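Local coordinates for integrase (Enterobacteria phage lambda, PDB 1AE9), which catalyses site-specific recombination through this catalytic domain, integrating the phage genome into the host chromosome and, together with excisionase, excising it again, at residues Q35-L40 and L104-V109; K11-A16 and A26-V31. One frame throughout, in Å; residues are numbered along the deposited sequence.

Interaction 1: residues Q35-L40 and L104-V109; sequences QRVGDL and LSSGTV
Val37 and Gly38, in the first turn of helix 37-42, meet Ser106 and Val109 of helix 106-120 where both helices begin, and the backbones come nearest at Gly38 and Ser106, whose CA atoms lie 5.4 Å apart. Ser106 points its short side chain at the glycine backbone. Its hydroxyl rests against that bare main chain, OG of Ser106 standing 3.3 Å from CA of Gly38. In Ser106, OG is anti to the carbonyl carbon (chi1 -56°), while the CB behind it offers an apolar surface to the neighbouring valine.

Val37 divides its two methyl groups between two partners. CG1 of Val37 packs 3.8 Å from CB of Ser106. Its other methyl, CG2 of Val37, lies 4.0 Å from CG1 of Val109. With chi1 of Val37 at 65°, CG1 is wedged between the backbone N and the carbonyl carbon, a torsion that sends this methyl to Ser106 and CG2, anti to the N, to Val109. The two valines slide past one another in opposite directions, so that they touch flank to flank. No hydrogen bond joins the two segments; van der Waals packing holds them.

Both helices start with a residue in the N-cap position, Arg36 for one and Ser105 for the other. Arg36, a predicted active-site residue, therefore immediately precedes the valine that makes this contact, but its side chain takes another course and hydrogen-bonds through NH1 to OE1 of Gln57. Leu40 and Val109 both pack on Phe131. Gln35, just before helix 37-42, rests on Ile64 and Ile66 of strand 63-67, while Leu40 lies on helix 21-33.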
ATOM      1  N   GLN A  35      16.337  12.414   1.025  1.00 14.11           N
ATOM      2  CA  GLN A  35      15.994  11.118   0.438  1.00 13.95           C
ATOM      3  C   GLN A  35      14.497  10.861   0.260  1.00 14.71           C
ATOM      4  O   GLN A  35      13.670  11.375   1.020  1.00 14.38           O
ATOM      5  CB  GLN A  35      16.644   9.987   1.243  1.00 13.18           C
ATOM      6  CG  GLN A  35      18.180  10.069   1.301  1.00 15.39           C
ATOM      7  CD  GLN A  35      18.809  10.290  -0.072  1.00 17.44           C
ATOM      8  OE1 GLN A  35      18.669   9.463  -0.983  1.00 19.48           O
ATOM      9  NE2 GLN A  35      19.479  11.421  -0.237  1.00 16.20           N
ATOM     10  N   ARG A  36      14.151  10.099  -0.776  1.00 16.08           N
ATOM     11  CA  ARG A  36      12.760   9.760  -1.058  1.00 16.05           C
ATOM     12  C   ARG A  36      12.208   9.006   0.148  1.00 16.54           C
ATOM     13  O   ARG A  36      12.958   8.296   0.827  1.00 16.42           O
ATOM     14  CB  ARG A  36      12.669   8.874  -2.295  1.00 16.33           C
ATOM     15  CG  ARG A  36      13.133   9.537  -3.589  1.00 21.08           C
ATOM     16  CD  ARG A  36      12.879   8.610  -4.764  1.00 20.90           C
ATOM     17  NE  ARG A  36      13.337   9.147  -6.045  1.00 22.11           N
ATOM     18  CZ  ARG A  36      14.601   9.143  -6.457  1.00 23.01           C
ATOM     19  NH1 ARG A  36      15.567   8.640  -5.692  1.00 23.48           N
ATOM     20  NH2 ARG A  36      14.900   9.612  -7.661  1.00 23.60           N
ATOM     21  N   VAL A  37      10.901   9.123   0.389  1.00 16.25           N
ATOM     22  CA  VAL A  37      10.265   8.477   1.534  1.00 15.55           C
ATOM     23  C   VAL A  37      10.487   6.958   1.581  1.00 16.76           C
ATOM     24  O   VAL A  37      10.717   6.395   2.665  1.00 15.43           O
ATOM     25  CB  VAL A  37       8.752   8.859   1.658  1.00 15.13           C
ATOM     26  CG1 VAL A  37       7.950   8.342   0.467  1.00 13.75           C
ATOM     27  CG2 VAL A  37       8.179   8.353   2.991  1.00 14.07           C
ATOM     28  N   GLY A  38      10.498   6.314   0.409  1.00 17.21           N
ATOM     29  CA  GLY A  38      10.731   4.879   0.349  1.00 15.98           C
ATOM     30  C   GLY A  38      12.077   4.548   0.964  1.00 16.49           C
ATOM     31  O   GLY A  38      12.210   3.591   1.732  1.00 18.31           O
ATOM     32  N   ASP A  39      13.081   5.365   0.672  1.00 15.73           N
ATOM     33  CA  ASP A  39      14.407   5.132   1.225  1.00 15.69           C
ATOM     34  C   ASP A  39      14.511   5.502   2.701  1.00 16.43           C
ATOM     35  O   ASP A  39      15.243   4.851   3.446  1.00 15.83           O
ATOM     36  CB  ASP A  39      15.478   5.836   0.391  1.00 17.15           C
ATOM     37  CG  ASP A  39      15.544   5.304  -1.027  1.00 17.84           C
ATOM     38  OD1 ASP A  39      15.449   4.072  -1.204  1.00 18.50           O
ATOM     39  OD2 ASP A  39      15.659   6.113  -1.968  1.00 18.99           O
ATOM     40  N   LEU A  40      13.771   6.518   3.139  1.00 16.51           N
ATOM     41  CA  LEU A  40      13.796   6.896   4.552  1.00 16.02           C
ATOM     42  C   LEU A  40      13.298   5.710   5.377  1.00 16.43           C
ATOM     43  O   LEU A  40      13.870   5.372   6.418  1.00 16.21           O
ATOM     44  CB  LEU A  40      12.881   8.095   4.824  1.00 15.91           C
ATOM     45  CG  LEU A  40      13.261   9.477   4.293  1.00 18.64           C
ATOM     46  CD1 LEU A  40      12.123  10.434   4.592  1.00 19.55           C
ATOM     47  CD2 LEU A  40      14.550   9.966   4.924  1.00 18.87           C
ATOM     48  N   LEU A 104       8.199   1.325   9.151  1.00 19.43           N
ATOM     49  CA  LEU A 104       7.043   2.039   8.606  1.00 17.94           C
ATOM     50  C   LEU A 104       7.069   1.943   7.080  1.00 15.95           C
ATOM     51  O   LEU A 104       8.111   1.675   6.488  1.00 16.67           O
ATOM     52  CB  LEU A 104       7.083   3.512   9.033  1.00 17.77           C
ATOM     53  CG  LEU A 104       6.919   3.787  10.527  1.00 16.94           C
ATOM     54  CD1 LEU A 104       7.414   5.154  10.843  1.00 20.68           C
ATOM     55  CD2 LEU A 104       5.475   3.642  10.925  1.00 19.03           C
ATOM     56  N   SER A 105       5.911   2.078   6.451  1.00 16.37           N
ATOM     57  CA  SER A 105       5.842   2.041   4.992  1.00 15.96           C
ATOM     58  C   SER A 105       5.659   3.479   4.508  1.00 17.47           C
ATOM     59  O   SER A 105       5.193   4.340   5.267  1.00 17.73           O
ATOM     60  CB  SER A 105       4.654   1.204   4.522  1.00 15.31           C
ATOM     61  OG  SER A 105       3.427   1.835   4.858  1.00 16.32           O
ATOM     62  N   SER A 106       5.985   3.729   3.242  1.00 16.52           N
ATOM     63  CA  SER A 106       5.834   5.057   2.651  1.00 18.01           C
ATOM     64  C   SER A 106       4.393   5.560   2.750  1.00 17.29           C
ATOM     65  O   SER A 106       4.149   6.742   3.017  1.00 16.72           O
ATOM     66  CB  SER A 106       6.240   5.013   1.180  1.00 19.53           C
ATOM     67  OG  SER A 106       7.552   4.513   1.039  1.00 24.44           O
ATOM     68  N   GLY A 107       3.443   4.656   2.527  1.00 15.97           N
ATOM     69  CA  GLY A 107       2.039   5.018   2.588  1.00 15.72           C
ATOM     70  C   GLY A 107       1.617   5.542   3.943  1.00 15.29           C
ATOM     71  O   GLY A 107       0.884   6.524   4.037  1.00 15.96           O
ATOM     72  N   THR A 108       2.078   4.883   4.996  1.00 14.23           N
ATOM     73  CA  THR A 108       1.745   5.291   6.349  1.00 13.88           C
ATOM     74  C   THR A 108       2.331   6.669   6.672  1.00 13.04           C
ATOM     75  O   THR A 108       1.645   7.530   7.224  1.00 12.91           O
ATOM     76  CB  THR A 108       2.240   4.238   7.354  1.00 13.37           C
ATOM     77  OG1 THR A 108       1.587   2.992   7.077  1.00 16.62           O
ATOM     78  CG2 THR A 108       1.942   4.655   8.777  1.00 12.79           C
ATOM     79  N   VAL A 109       3.587   6.882   6.307  1.00 12.64           N
ATOM     80  CA  VAL A 109       4.242   8.159   6.566  1.00 13.25           C
ATOM     81  C   VAL A 109       3.513   9.281   5.840  1.00 14.42           C
ATOM     82  O   VAL A 109       3.195  10.304   6.439  1.00 15.35           O
ATOM     83  CB  VAL A 109       5.726   8.123   6.139  1.00 13.59           C
ATOM     84  CG1 VAL A 109       6.365   9.491   6.312  1.00 13.72           C
ATOM     85  CG2 VAL A 109       6.477   7.091   6.965  1.00 13.22           C
TER

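Interaction 2: residues K11-A16 and A26-V31; sequences KIYQAA and AMELAV
Met27 supplies the apolar half of this contact, entering between Ile12 and Tyr13 with its terminal methyl. CE of Met27 lies 3.9 Å from CG2 of Ile12, and the two side chains cross at about a right angle. A bend at the last torsion of the methionine (chi3 67°) turns CE toward helix 6-15, where it also meets CB of Tyr13 at 4.2 Å, at the edge of the ring and near its plane. Helices 6-15 and 21-33 form a nearly antiparallel helical pair within the tyrosine recombinase catalytic fold, their local axes 11.8 Å apart at 154°. At that spacing, long side chains bridge the gap, and Ile12 continues onto Phe113 and Ala116 of helix 106-120.

The polar half joins Tyr13 to Glu28: OH of Tyr13 donates to OE2 of Glu28 over 2.9 Å. The ring and carboxylate planes are 13° apart, and the hydroxyl approaches OE2 from above the carboxylate plane. The other oxygen, OE1, is taken by a salt bridge to Lys85 and a hydrogen bond with Thr82, which should help fix the rotation of the carboxylate. Tyr13 OH also has a weak hydrogen bond to Asp73 of the second subunit.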
ATOM      1  N   LYS A  11       4.526  25.091  10.151  1.00 15.24           N
ATOM      2  CA  LYS A  11       3.107  25.086  10.543  1.00 15.23           C
ATOM      3  C   LYS A  11       2.632  23.632  10.664  1.00 15.45           C
ATOM      4  O   LYS A  11       1.943  23.265  11.622  1.00 15.64           O
ATOM      5  CB  LYS A  11       2.245  25.833   9.517  1.00 14.79           C
ATOM      6  CG  LYS A  11       2.667  27.270   9.252  1.00 16.36           C
ATOM      7  CD  LYS A  11       2.676  28.110  10.523  1.00 18.51           C
ATOM      8  CE  LYS A  11       2.968  29.573  10.207  1.00 19.39           C
ATOM      9  NZ  LYS A  11       3.104  30.386  11.438  1.00 19.81           N
ATOM     10  N   ILE A  12       3.012  22.808   9.691  1.00 15.68           N
ATOM     11  CA  ILE A  12       2.650  21.393   9.688  1.00 14.89           C
ATOM     12  C   ILE A  12       3.340  20.690  10.860  1.00 16.53           C
ATOM     13  O   ILE A  12       2.736  19.844  11.533  1.00 16.21           O
ATOM     14  CB  ILE A  12       3.055  20.721   8.355  1.00 14.35           C
ATOM     15  CG1 ILE A  12       2.271  21.355   7.197  1.00 14.32           C
ATOM     16  CG2 ILE A  12       2.831  19.207   8.435  1.00 12.47           C
ATOM     17  CD1 ILE A  12       2.664  20.867   5.801  1.00 13.60           C
ATOM     18  N   TYR A  13       4.602  21.050  11.102  1.00 16.28           N
ATOM     19  CA  TYR A  13       5.386  20.492  12.202  1.00 14.84           C
ATOM     20  C   TYR A  13       4.654  20.758  13.517  1.00 15.09           C
ATOM     21  O   TYR A  13       4.543  19.868  14.360  1.00 14.52           O
ATOM     22  CB  TYR A  13       6.783  21.133  12.227  1.00 15.07           C
ATOM     23  CG  TYR A  13       7.770  20.482  13.174  1.00 14.51           C
ATOM     24  CD1 TYR A  13       7.803  20.827  14.522  1.00 15.40           C
ATOM     25  CD2 TYR A  13       8.672  19.523  12.718  1.00 15.59           C
ATOM     26  CE1 TYR A  13       8.708  20.232  15.393  1.00 16.89           C
ATOM     27  CE2 TYR A  13       9.580  18.923  13.581  1.00 15.63           C
ATOM     28  CZ  TYR A  13       9.591  19.280  14.915  1.00 16.93           C
ATOM     29  OH  TYR A  13      10.477  18.674  15.781  1.00 20.18           O
ATOM     30  N   GLN A  14       4.156  21.986  13.683  1.00 15.96           N
ATOM     31  CA  GLN A  14       3.411  22.379  14.884  1.00 14.95           C
ATOM     32  C   GLN A  14       2.160  21.514  14.985  1.00 14.17           C
ATOM     33  O   GLN A  14       1.844  20.970  16.048  1.00 13.26           O
ATOM     34  CB  GLN A  14       3.003  23.861  14.795  1.00 15.83           C
ATOM     35  CG  GLN A  14       2.232  24.419  16.002  1.00 19.16           C
ATOM     36  CD  GLN A  14       0.778  23.941  16.089  1.00 23.70           C
ATOM     37  OE1 GLN A  14       0.017  24.068  15.133  1.00 27.41           O
ATOM     38  NE2 GLN A  14       0.394  23.390  17.238  1.00 24.50           N
ATOM     39  N   ALA A  15       1.443  21.414  13.866  1.00 15.54           N
ATOM     40  CA  ALA A  15       0.203  20.648  13.788  1.00 16.04           C
ATOM     41  C   ALA A  15       0.408  19.168  14.101  1.00 18.25           C
ATOM     42  O   ALA A  15      -0.530  18.488  14.509  1.00 20.06           O
ATOM     43  CB  ALA A  15      -0.429  20.822  12.414  1.00 16.43           C
ATOM     44  N   ALA A  16       1.636  18.683  13.923  1.00 19.24           N
ATOM     45  CA  ALA A  16       1.990  17.285  14.195  1.00 19.27           C
ATOM     46  C   ALA A  16       2.095  17.004  15.703  1.00 20.33           C
ATOM     47  O   ALA A  16       2.494  15.912  16.125  1.00 19.30           O
ATOM     48  CB  ALA A  16       3.303  16.929  13.490  1.00 16.87           C
ATOM     49  N   ALA A  26      10.478  11.867  11.100  1.00 14.48           N
ATOM     50  CA  ALA A  26      10.547  11.492   9.692  1.00 12.52           C
ATOM     51  C   ALA A  26      10.619  12.767   8.839  1.00 13.55           C
ATOM     52  O   ALA A  26      11.343  12.807   7.837  1.00 12.19           O
ATOM     53  CB  ALA A  26       9.343  10.656   9.301  1.00 12.25           C
ATOM     54  N   MET A  27       9.886  13.808   9.249  1.00 13.55           N
ATOM     55  CA  MET A  27       9.888  15.095   8.534  1.00 13.99           C
ATOM     56  C   MET A  27      11.290  15.704   8.547  1.00 12.69           C
ATOM     57  O   MET A  27      11.810  16.125   7.505  1.00 12.74           O
ATOM     58  CB  MET A  27       8.888  16.084   9.151  1.00 12.49           C
ATOM     59  CG  MET A  27       7.428  15.813   8.786  1.00 13.92           C
ATOM     60  SD  MET A  27       6.242  16.835   9.677  1.00 15.00           S
ATOM     61  CE  MET A  27       6.650  18.474   8.967  1.00 12.23           C
ATOM     62  N   GLU A  28      11.912  15.720   9.722  1.00 13.69           N
ATOM     63  CA  GLU A  28      13.255  16.268   9.852  1.00 14.82           C
ATOM     64  C   GLU A  28      14.257  15.479   9.016  1.00 16.20           C
ATOM     65  O   GLU A  28      15.071  16.061   8.291  1.00 15.63           O
ATOM     66  CB  GLU A  28      13.689  16.264  11.310  1.00 16.40           C
ATOM     67  CG  GLU A  28      12.952  17.266  12.165  1.00 19.75           C
ATOM     68  CD  GLU A  28      13.375  17.225  13.621  1.00 24.15           C
ATOM     69  OE1 GLU A  28      14.108  16.296  14.019  1.00 23.91           O
ATOM     70  OE2 GLU A  28      12.959  18.124  14.380  1.00 28.31           O
ATOM     71  N   LEU A  29      14.174  14.153   9.087  1.00 15.90           N
ATOM     72  CA  LEU A  29      15.083  13.294   8.344  1.00 15.23           C
ATOM     73  C   LEU A  29      14.911  13.471   6.828  1.00 15.55           C
ATOM     74  O   LEU A  29      15.882  13.440   6.076  1.00 16.00           O
ATOM     75  CB  LEU A  29      14.883  11.834   8.765  1.00 17.27           C
ATOM     76  CG  LEU A  29      16.116  10.926   8.742  1.00 21.22           C
ATOM     77  CD1 LEU A  29      17.165  11.435   9.735  1.00 19.74           C
ATOM     78  CD2 LEU A  29      15.709   9.497   9.094  1.00 22.38           C
ATOM     79  N   ALA A  30      13.683  13.701   6.382  1.00 14.77           N
ATOM     80  CA  ALA A  30      13.410  13.899   4.965  1.00 14.46           C
ATOM     81  C   ALA A  30      14.069  15.176   4.441  1.00 16.63           C
ATOM     82  O   ALA A  30      14.618  15.188   3.334  1.00 16.80           O
ATOM     83  CB  ALA A  30      11.911  13.960   4.727  1.00 12.57           C
ATOM     84  N   VAL A  31      14.004  16.248   5.228  1.00 16.85           N
ATOM     85  CA  VAL A  31      14.586  17.528   4.825  1.00 17.46           C
ATOM     86  C   VAL A  31      16.111  17.560   4.932  1.00 16.88           C
ATOM     87  O   VAL A  31      16.780  18.051   4.034  1.00 18.63           O
ATOM     88  CB  VAL A  31      13.960  18.731   5.611  1.00 17.82           C
ATOM     89  CG1 VAL A  31      14.645  20.052   5.223  1.00 14.84           C
ATOM     90  CG2 VAL A  31      12.458  18.830   5.314  1.00 15.70           C
TER

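Interactions 1 and 2 follow one another along the chain, their centres about 14 Å apart, and helix 21-33 leads from the second into helix 37-42 of the first. They touch directly: CD1 of Leu40 packs 3.5 Å from CB of Ala30, and Ala30 also packs on Phe131. Their relation to the predicted active site differs. Interaction 1 contains Arg36, and the side chain of Val37 comes about 6 Å from that of His132, whereas the side chain of Met27 in interaction 2 is about 12 Å from those of His132 and Arg135. Leu134, between those two residues in sequence, packs on Met27 and Ala30.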